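Local coordinates for protein WZI (PDB 2YNK) that binds carbohydrate as an outer-membrane beta-barrel lectin and underpins assembly of the group 1 capsule in Escherichia coli, at residues A[65-69]-A[98-103]; A[85-91]-A[164-168]; A[232-236]-A[247-251]. All blocks are in the same frame, centred on the assembly; numbering follows the deposited sequence.

Interaction 1: residues A[65-69]-A[98-103]; sequences LKADF and LAFNNS
K66, the first residue beyond the end of helix 49-65, lays its backbone carbonyl beside the CB of N101 and runs its aliphatic chain past S103. Its NZ goes further, to the backbone O of L3 and a salt bridge with D108, while the S103 hydroxyl meets the N-terminal amine of A1. At A67 the contact becomes a hydrogen bond: N101 ND2 donates to A67 O at 3.0 Å with an N-H...O angle of 157°, and the acceptor lies almost in the amide plane. N101 places CG beside its own backbone N (chi1 -80°), which directs the amide toward the A67 carbonyl. With OD1 bonded to H110, both ends of the buried amide are engaged and its rotation is fixed. The next carbonyl, D68 O, takes the backbone N of N101 at 2.9 Å. F69 then forms an antiparallel non-hydrogen-bonded pair with F100, their CA atoms 4.8 Å apart. Its ring reaches L98, where F69 CE1 lies 4.2 Å from L98 CB. Backbone bonding of F69 to F454 and of A99 to R70 places this contact at the seam of a closed antiparallel beta-barrel, where the first strand lies between the second and the last.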
loop_
_atom_site.group_PDB
_atom_site.type_symbol
_atom_site.label_atom_id
_atom_site.label_comp_id
_atom_site.label_asym_id
_atom_site.label_seq_id
_atom_site.Cartn_x
_atom_site.Cartn_y
_atom_site.Cartn_z
ATOM N N LEU A 65 11.662 0.201 -12.550
ATOM C CA LEU A 65 11.714 -0.173 -11.145
ATOM C C LEU A 65 12.906 -1.066 -10.814
ATOM O O LEU A 65 13.600 -0.843 -9.809
ATOM C CB LEU A 65 10.413 -0.886 -10.749
ATOM C CG LEU A 65 9.192 0.027 -10.656
ATOM C CD1 LEU A 65 7.897 -0.759 -10.518
ATOM C CD2 LEU A 65 9.382 0.972 -9.482
ATOM N N LYS A 66 13.149 -2.066 -11.657
ATOM C CA LYS A 66 14.179 -3.061 -11.374
ATOM C C LYS A 66 15.479 -2.864 -12.162
ATOM O O LYS A 66 16.293 -3.781 -12.245
ATOM C CB LYS A 66 13.618 -4.462 -11.599
ATOM C CG LYS A 66 12.494 -4.816 -10.644
ATOM C CD LYS A 66 12.258 -6.308 -10.602
ATOM C CE LYS A 66 11.428 -6.704 -9.403
ATOM N NZ LYS A 66 12.257 -6.853 -8.168
ATOM N N ALA A 67 15.685 -1.665 -12.703
ATOM C CA ALA A 67 16.937 -1.313 -13.382
ATOM C C ALA A 67 18.164 -1.641 -12.532
ATOM O O ALA A 67 18.123 -1.541 -11.309
ATOM C CB ALA A 67 16.942 0.167 -13.736
ATOM N N ASP A 68 19.256 -2.017 -13.192
ATOM C CA ASP A 68 20.488 -2.425 -12.503
ATOM C C ASP A 68 20.864 -1.488 -11.369
ATOM O O ASP A 68 21.214 -1.929 -10.275
ATOM C CB ASP A 68 21.665 -2.494 -13.493
ATOM C CG ASP A 68 21.591 -3.695 -14.418
ATOM O OD1 ASP A 68 20.845 -4.645 -14.115
ATOM O OD2 ASP A 68 22.292 -3.691 -15.453
ATOM N N PHE A 69 20.806 -0.195 -11.650
ATOM C CA PHE A 69 21.133 0.824 -10.669
ATOM C C PHE A 69 20.107 1.943 -10.793
ATOM O O PHE A 69 19.758 2.346 -11.900
ATOM C CB PHE A 69 22.560 1.327 -10.888
ATOM C CG PHE A 69 22.954 2.452 -9.977
ATOM C CD1 PHE A 69 22.865 2.310 -8.596
ATOM C CD2 PHE A 69 23.428 3.655 -10.496
ATOM C CE1 PHE A 69 23.230 3.348 -7.747
ATOM C CE2 PHE A 69 23.797 4.695 -9.652
ATOM C CZ PHE A 69 23.698 4.541 -8.276
ATOM N N LEU A 98 19.760 5.426 -3.312
ATOM C CA LEU A 98 20.580 4.693 -4.271
ATOM C C LEU A 98 20.297 3.207 -4.109
ATOM O O LEU A 98 20.426 2.679 -3.010
ATOM C CB LEU A 98 22.073 4.948 -4.035
ATOM C CG LEU A 98 22.600 6.389 -4.080
ATOM C CD1 LEU A 98 24.123 6.392 -4.010
ATOM C CD2 LEU A 98 22.128 7.136 -5.322
ATOM N N ALA A 99 19.916 2.539 -5.198
ATOM C CA ALA A 99 19.597 1.112 -5.155
ATOM C C ALA A 99 20.340 0.303 -6.222
ATOM O O ALA A 99 20.394 0.695 -7.385
ATOM C CB ALA A 99 18.100 0.906 -5.298
ATOM N N PHE A 100 20.908 -0.827 -5.805
ATOM C CA PHE A 100 21.438 -1.829 -6.719
ATOM C C PHE A 100 20.446 -2.982 -6.822
ATOM O O PHE A 100 20.045 -3.538 -5.806
ATOM C CB PHE A 100 22.786 -2.365 -6.227
ATOM C CG PHE A 100 23.257 -3.596 -6.972
ATOM C CD1 PHE A 100 23.785 -3.492 -8.262
ATOM C CD2 PHE A 100 23.155 -4.869 -6.394
ATOM C CE1 PHE A 100 24.211 -4.623 -8.946
ATOM C CE2 PHE A 100 23.583 -5.999 -7.082
ATOM C CZ PHE A 100 24.111 -5.875 -8.358
ATOM N N ASN A 101 20.080 -3.344 -8.049
ATOM C CA ASN A 101 19.089 -4.394 -8.314
ATOM C C ASN A 101 19.655 -5.550 -9.099
ATOM O O ASN A 101 20.407 -5.355 -10.039
ATOM C CB ASN A 101 17.937 -3.841 -9.141
ATOM C CG ASN A 101 16.943 -3.074 -8.313
ATOM O OD1 ASN A 101 16.544 -3.522 -7.242
ATOM N ND2 ASN A 101 16.518 -1.920 -8.816
ATOM N N ASN A 102 19.264 -6.757 -8.722
ATOM C CA ASN A 102 19.563 -7.933 -9.509
ATOM C C ASN A 102 18.607 -9.071 -9.207
ATOM O O ASN A 102 18.408 -9.440 -8.050
ATOM C CB ASN A 102 20.985 -8.404 -9.270
ATOM C CG ASN A 102 21.460 -9.334 -10.358
ATOM O OD1 ASN A 102 21.418 -10.557 -10.217
ATOM N ND2 ASN A 102 21.870 -8.755 -11.473
ATOM N N SER A 103 18.025 -9.638 -10.255
ATOM C CA SER A 103 17.053 -10.700 -10.076
ATOM C C SER A 103 17.092 -11.663 -11.231
ATOM O O SER A 103 17.486 -11.291 -12.335
ATOM C CB SER A 103 15.659 -10.103 -9.973
ATOM O OG SER A 103 15.374 -9.343 -11.128
#

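Interaction 2: residues A[85-91]-A[164-168]; sequences GFGQTQP and DAMRP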
loop_
_atom_site.group_PDB
_atom_site.type_symbol
_atom_site.label_atom_id
_atom_site.label_comp_id
_atom_site.label_asym_id
_atom_site.label_seq_id
_atom_site.Cartn_x
_atom_site.Cartn_y
_atom_site.Cartn_z
ATOM N N GLY A 85 -1.892 8.486 -0.108
ATOM C CA GLY A 85 -2.331 7.161 -0.497
ATOM C C GLY A 85 -1.242 6.136 -0.715
ATOM O O GLY A 85 -0.071 6.327 -0.397
ATOM N N PHE A 86 -1.680 5.017 -1.256
ATOM C CA PHE A 86 -0.815 3.953 -1.693
ATOM C C PHE A 86 0.412 4.513 -2.382
ATOM O O PHE A 86 0.314 5.264 -3.354
ATOM C CB PHE A 86 -1.596 3.044 -2.637
ATOM C CG PHE A 86 -0.777 1.968 -3.248
ATOM C CD1 PHE A 86 -0.114 2.188 -4.439
ATOM C CD2 PHE A 86 -0.682 0.734 -2.641
ATOM C CE1 PHE A 86 0.643 1.198 -5.010
ATOM C CE2 PHE A 86 0.068 -0.267 -3.214
ATOM C CZ PHE A 86 0.740 -0.030 -4.401
ATOM N N GLY A 87 1.564 4.158 -1.827
ATOM C CA GLY A 87 2.859 4.525 -2.367
ATOM C C GLY A 87 3.239 5.988 -2.254
ATOM O O GLY A 87 4.201 6.415 -2.895
ATOM N N GLN A 88 2.522 6.769 -1.453
ATOM C CA GLN A 88 2.743 8.221 -1.452
ATOM C C GLN A 88 3.156 8.876 -0.101
ATOM O O GLN A 88 3.304 10.096 -0.052
ATOM C CB GLN A 88 1.513 8.915 -2.050
ATOM C CG GLN A 88 1.375 8.711 -3.558
ATOM C CD GLN A 88 -0.071 8.766 -4.035
ATOM O OE1 GLN A 88 -0.633 9.845 -4.214
ATOM N NE2 GLN A 88 -0.678 7.593 -4.246
ATOM N N THR A 89 3.366 8.098 0.965
ATOM C CA THR A 89 3.839 8.658 2.248
ATOM C C THR A 89 5.371 8.679 2.280
ATOM O O THR A 89 6.006 7.640 2.438
ATOM C CB THR A 89 3.332 7.866 3.499
ATOM O OG1 THR A 89 1.896 7.890 3.581
ATOM C CG2 THR A 89 3.897 8.467 4.789
ATOM N N GLN A 90 5.961 9.862 2.131
ATOM C CA GLN A 90 7.406 10.027 2.299
ATOM C C GLN A 90 7.779 10.254 3.779
ATOM O O GLN A 90 7.080 10.974 4.496
ATOM C CB GLN A 90 7.894 11.186 1.446
ATOM C CG GLN A 90 7.899 10.876 -0.046
ATOM C CD GLN A 90 9.165 10.175 -0.529
ATOM O OE1 GLN A 90 10.146 10.005 0.212
ATOM N NE2 GLN A 90 9.150 9.776 -1.797
ATOM N N PRO A 91 8.877 9.629 4.242
ATOM C CA PRO A 91 9.249 9.682 5.653
ATOM C C PRO A 91 10.052 10.923 6.060
ATOM O O PRO A 91 10.332 11.116 7.244
ATOM C CB PRO A 91 10.112 8.431 5.804
ATOM C CG PRO A 91 10.823 8.352 4.504
ATOM C CD PRO A 91 9.807 8.774 3.484
ATOM N N ASP A 164 1.210 1.553 4.516
ATOM C CA ASP A 164 2.363 2.074 3.819
ATOM C C ASP A 164 2.907 3.334 4.454
ATOM O O ASP A 164 3.866 3.901 3.936
ATOM C CB ASP A 164 1.820 2.516 2.466
ATOM C CG ASP A 164 2.776 2.334 1.361
ATOM O OD1 ASP A 164 3.668 1.470 1.468
ATOM O OD2 ASP A 164 2.597 3.044 0.362
ATOM N N ALA A 165 2.276 3.774 5.552
ATOM C CA ALA A 165 2.357 5.142 6.045
ATOM C C ALA A 165 3.249 5.210 7.275
ATOM O O ALA A 165 2.829 5.659 8.350
ATOM C CB ALA A 165 0.952 5.627 6.382
HETATM N N MSE A 166 4.482 4.748 7.106
HETATM C CA MSE A 166 5.317 4.293 8.218
HETATM C C MSE A 166 6.522 3.647 7.608
HETATM O O MSE A 166 6.503 3.263 6.442
HETATM C CB MSE A 166 4.569 3.218 9.004
HETATM C CG MSE A 166 3.768 2.388 7.983
HETATM SE SE MSE A 166 4.059 0.492 8.272
HETATM C CE MSE A 166 5.603 0.285 7.063
ATOM N N ARG A 167 7.583 3.498 8.387
ATOM C CA ARG A 167 8.814 2.950 7.850
ATOM C C ARG A 167 8.680 1.445 7.816
ATOM O O ARG A 167 8.227 0.851 8.801
ATOM C CB ARG A 167 10.019 3.378 8.684
ATOM C CG ARG A 167 10.145 4.882 8.764
ATOM C CD ARG A 167 11.386 5.322 9.517
ATOM N NE ARG A 167 12.364 5.855 8.587
ATOM C CZ ARG A 167 12.614 7.141 8.397
ATOM N NH1 ARG A 167 12.002 8.081 9.100
ATOM N NH2 ARG A 167 13.516 7.489 7.504
ATOM N N PRO A 168 9.060 0.821 6.684
ATOM C CA PRO A 168 8.924 -0.622 6.559
ATOM C C PRO A 168 9.783 -1.331 7.602
ATOM O O PRO A 168 10.845 -0.814 7.981
ATOM C CB PRO A 168 9.409 -0.907 5.134
ATOM C CG PRO A 168 10.292 0.245 4.789
ATOM C CD PRO A 168 9.720 1.422 5.510
#
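A single hydrogen bond joins 85-91 to 164-168: G87 N donates to D164 OD2 at 2.7 Å, a moderately bent bond (N-H...O 141°) that meets the carboxylate oxygen nearly end-on to its C-O bond. The donor belongs to a type II turn from G85 to Q88, closed by Q88 N to G85 O, with G87 at the third position where positive phi is usual. The amide of Q88 folds back on the same turn, its NE2 giving F86 O a bond of 2.7 Å that braces the peptide whose NH serves D164. Van der Waals packing follows at T89, which leans both branches on A165: T89 OG1 lies 3.7 Å from the CB of A165, and T89 CG2 rests 3.9 Å from its CA. A third kind of contact sets a proline on a cation. P91 CB sits over one face of the R167 guanidinium, toward its rim and 3.8 Å from R167 NH1, the two side chains crossing at about a right angle. A bend at chi3 (107°) in the arginine turns its flat end to this position, and NH2 forms a salt bridge with E116. The pair of interstrand loops meets near the middle of the chain. F86 and Q88 touch N8 of helix 8-19, the F86 ring also contacts R11, W30 and W151, and R167 lies against N128 and N130 of strand 127-138.

Interaction 3: residues A[232-236]-A[247-251]; sequences RIMQW and NFWDG
The indole of W236 receives F248 on one face and N247 at its edge. F248 presents its own edge in a tilted T-shaped stack, with CD1 above the centre of the indole, six-membered centroids 5.1 Å apart and ring planes at 66°. F248 CB adds a contact of 3.6 Å to W236 CZ2. At the indole edge, W236 NE1 donates to N247 OD1 at 2.8 Å, in the carbonyl plane and with the amide nearly coplanar with the ring, so face and edge of one tryptophan are held by successive residues. R232 NH2 and D250 OD1 form a long and doubtful salt bridge, the position of OD1 being unsure; R232 NH1 pairs with E298. Between these groups, M234, present as selenomethionine, makes a Met-aromatic contact, its SE 5.3 Å from the F248 ring centroid and oblique to the ring. The side chains of M234 and F248 cross at about a right angle. F248 is the centre of an inverse gamma turn, closed by a weak bond from W249 N to N247 O. R232, M234 and W236 alternate with I233 and Q235, as expected of a beta strand. Residues 247-250, running back nearly antiparallel to 232-236, thus pack on one face of the barrel wall, and hexane bound beside R232 is consistent with its outer surface.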
loop_
_atom_site.group_PDB
_atom_site.type_symbol
_atom_site.label_atom_id
_atom_site.label_comp_id
_atom_site.label_asym_id
_atom_site.label_seq_id
_atom_site.Cartn_x
_atom_site.Cartn_y
_atom_site.Cartn_z
ATOM N N ARG A 232 -5.137 -11.254 9.043
ATOM C CA ARG A 232 -4.968 -11.229 10.479
ATOM C C ARG A 232 -3.547 -10.766 10.834
ATOM O O ARG A 232 -2.579 -11.107 10.159
ATOM C CB ARG A 232 -5.263 -12.623 11.029
ATOM C CG ARG A 232 -5.325 -12.733 12.543
ATOM C CD ARG A 232 -5.837 -14.109 12.945
ATOM N NE ARG A 232 -5.300 -14.566 14.231
ATOM C CZ ARG A 232 -5.755 -14.200 15.431
ATOM N NH1 ARG A 232 -6.765 -13.338 15.555
ATOM N NH2 ARG A 232 -5.188 -14.698 16.522
ATOM N N ILE A 233 -3.446 -9.969 11.889
ATOM C CA ILE A 233 -2.170 -9.466 12.404
ATOM C C ILE A 233 -2.157 -9.623 13.912
ATOM O O ILE A 233 -3.152 -9.316 14.570
ATOM C CB ILE A 233 -2.004 -7.967 12.078
ATOM C CG1 ILE A 233 -1.280 -7.772 10.751
ATOM C CG2 ILE A 233 -1.219 -7.251 13.162
ATOM C CD1 ILE A 233 0.189 -8.124 10.801
HETATM N N MSE A 234 -1.048 -10.093 14.472
HETATM C CA MSE A 234 -0.897 -10.039 15.926
HETATM C C MSE A 234 0.367 -9.317 16.321
HETATM O O MSE A 234 1.438 -9.533 15.759
HETATM C CB MSE A 234 -1.003 -11.404 16.602
HETATM C CG MSE A 234 -0.069 -12.444 16.020
HETATM SE SE MSE A 234 -0.014 -13.993 17.238
HETATM C CE MSE A 234 0.226 -15.326 15.793
ATOM N N GLN A 235 0.224 -8.429 17.297
ATOM C CA GLN A 235 1.347 -7.718 17.895
ATOM C C GLN A 235 1.790 -8.545 19.097
ATOM O O GLN A 235 1.022 -8.734 20.033
ATOM C CB GLN A 235 0.896 -6.322 18.312
ATOM C CG GLN A 235 2.000 -5.293 18.445
ATOM C CD GLN A 235 1.462 -3.877 18.571
ATOM O OE1 GLN A 235 2.222 -2.902 18.499
ATOM N NE2 GLN A 235 0.150 -3.751 18.758
ATOM N N TRP A 236 3.022 -9.040 19.067
ATOM C CA TRP A 236 3.432 -10.134 19.941
ATOM C C TRP A 236 4.904 -10.041 20.263
ATOM O O TRP A 236 5.666 -9.428 19.524
ATOM C CB TRP A 236 3.078 -11.451 19.245
ATOM C CG TRP A 236 3.510 -12.707 19.959
ATOM C CD1 TRP A 236 2.816 -13.420 20.929
ATOM C CD2 TRP A 236 4.752 -13.450 19.760
ATOM N NE1 TRP A 236 3.533 -14.511 21.340
ATOM C CE2 TRP A 236 4.703 -14.582 20.679
ATOM C CE3 TRP A 236 5.865 -13.288 18.945
ATOM C CZ2 TRP A 236 5.733 -15.498 20.762
ATOM C CZ3 TRP A 236 6.902 -14.220 19.035
ATOM C CH2 TRP A 236 6.838 -15.300 19.922
ATOM N N ASN A 247 3.185 -20.079 23.626
ATOM C CA ASN A 247 2.438 -18.825 23.747
ATOM C C ASN A 247 2.085 -18.250 22.372
ATOM O O ASN A 247 1.027 -17.648 22.191
ATOM C CB ASN A 247 3.232 -17.810 24.574
ATOM C CG ASN A 247 2.535 -16.468 24.678
ATOM O OD1 ASN A 247 2.652 -15.629 23.784
ATOM N ND2 ASN A 247 1.825 -16.247 25.783
ATOM N N PHE A 248 2.983 -18.447 21.413
ATOM C CA PHE A 248 2.714 -18.140 20.022
ATOM C C PHE A 248 1.639 -19.091 19.492
ATOM O O PHE A 248 1.944 -20.139 18.917
ATOM C CB PHE A 248 4.011 -18.266 19.213
ATOM C CG PHE A 248 3.867 -17.909 17.764
ATOM C CD1 PHE A 248 3.767 -16.582 17.367
ATOM C CD2 PHE A 248 3.856 -18.900 16.790
ATOM C CE1 PHE A 248 3.643 -16.254 16.027
ATOM C CE2 PHE A 248 3.734 -18.575 15.453
ATOM C CZ PHE A 248 3.626 -17.251 15.070
ATOM N N TRP A 249 0.377 -18.746 19.731
ATOM C CA TRP A 249 -0.728 -19.465 19.109
ATOM C C TRP A 249 -1.898 -18.568 18.812
ATOM O O TRP A 249 -1.863 -17.358 19.090
ATOM C CB TRP A 249 -1.130 -20.713 19.902
ATOM C CG TRP A 249 -1.438 -20.563 21.380
ATOM C CD1 TRP A 249 -0.991 -21.394 22.409
ATOM C CD2 TRP A 249 -2.308 -19.570 22.056
ATOM N NE1 TRP A 249 -1.480 -20.991 23.624
ATOM C CE2 TRP A 249 -2.275 -19.909 23.487
ATOM C CE3 TRP A 249 -3.071 -18.478 21.643
ATOM C CZ2 TRP A 249 -2.978 -19.173 24.434
ATOM C CZ3 TRP A 249 -3.774 -17.745 22.609
ATOM C CH2 TRP A 249 -3.727 -18.086 23.969
ATOM N N ASP A 250 -2.928 -19.158 18.202
ATOM C CA ASP A 250 -4.103 -18.434 17.731
ATOM C C ASP A 250 -5.369 -19.224 18.080
ATOM O O ASP A 250 -5.961 -19.877 17.225
ATOM C CB ASP A 250 -3.985 -18.216 16.219
ATOM C CG ASP A 250 -2.588 -17.781 15.805
ATOM O OD1 ASP A 250 -2.058 -16.835 16.418
ATOM O OD2 ASP A 250 -2.008 -18.402 14.891
ATOM N N GLY A 251 -5.761 -19.166 19.351
ATOM C CA GLY A 251 -6.937 -19.886 19.839
ATOM C C GLY A 251 -7.229 -19.603 21.301
ATOM O O GLY A 251 -7.708 -18.524 21.650
#

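Interactions 1 and 3 both involve the sheet of the same closed barrel but lie at distant places on it, their centres 35 Å apart and their nearest atoms about 23 Å apart. Interaction 2 lies nearer the centre of the chain: its nearest atoms are about 9 Å from those of interaction 1 and about 10 Å from those of interaction 3. Along the chain, interactions 1 and 2 interleave, because 85-91 precedes 98-103 and 164-168 follows it, whereas 232-236 and 247-251 come later. Bound alkanes attend the wall contacts: octane lies about 5 Å from the side chain of F100 and hexane about 4 Å from that of R232, against about 10 Å from the side chain of R167 to octane.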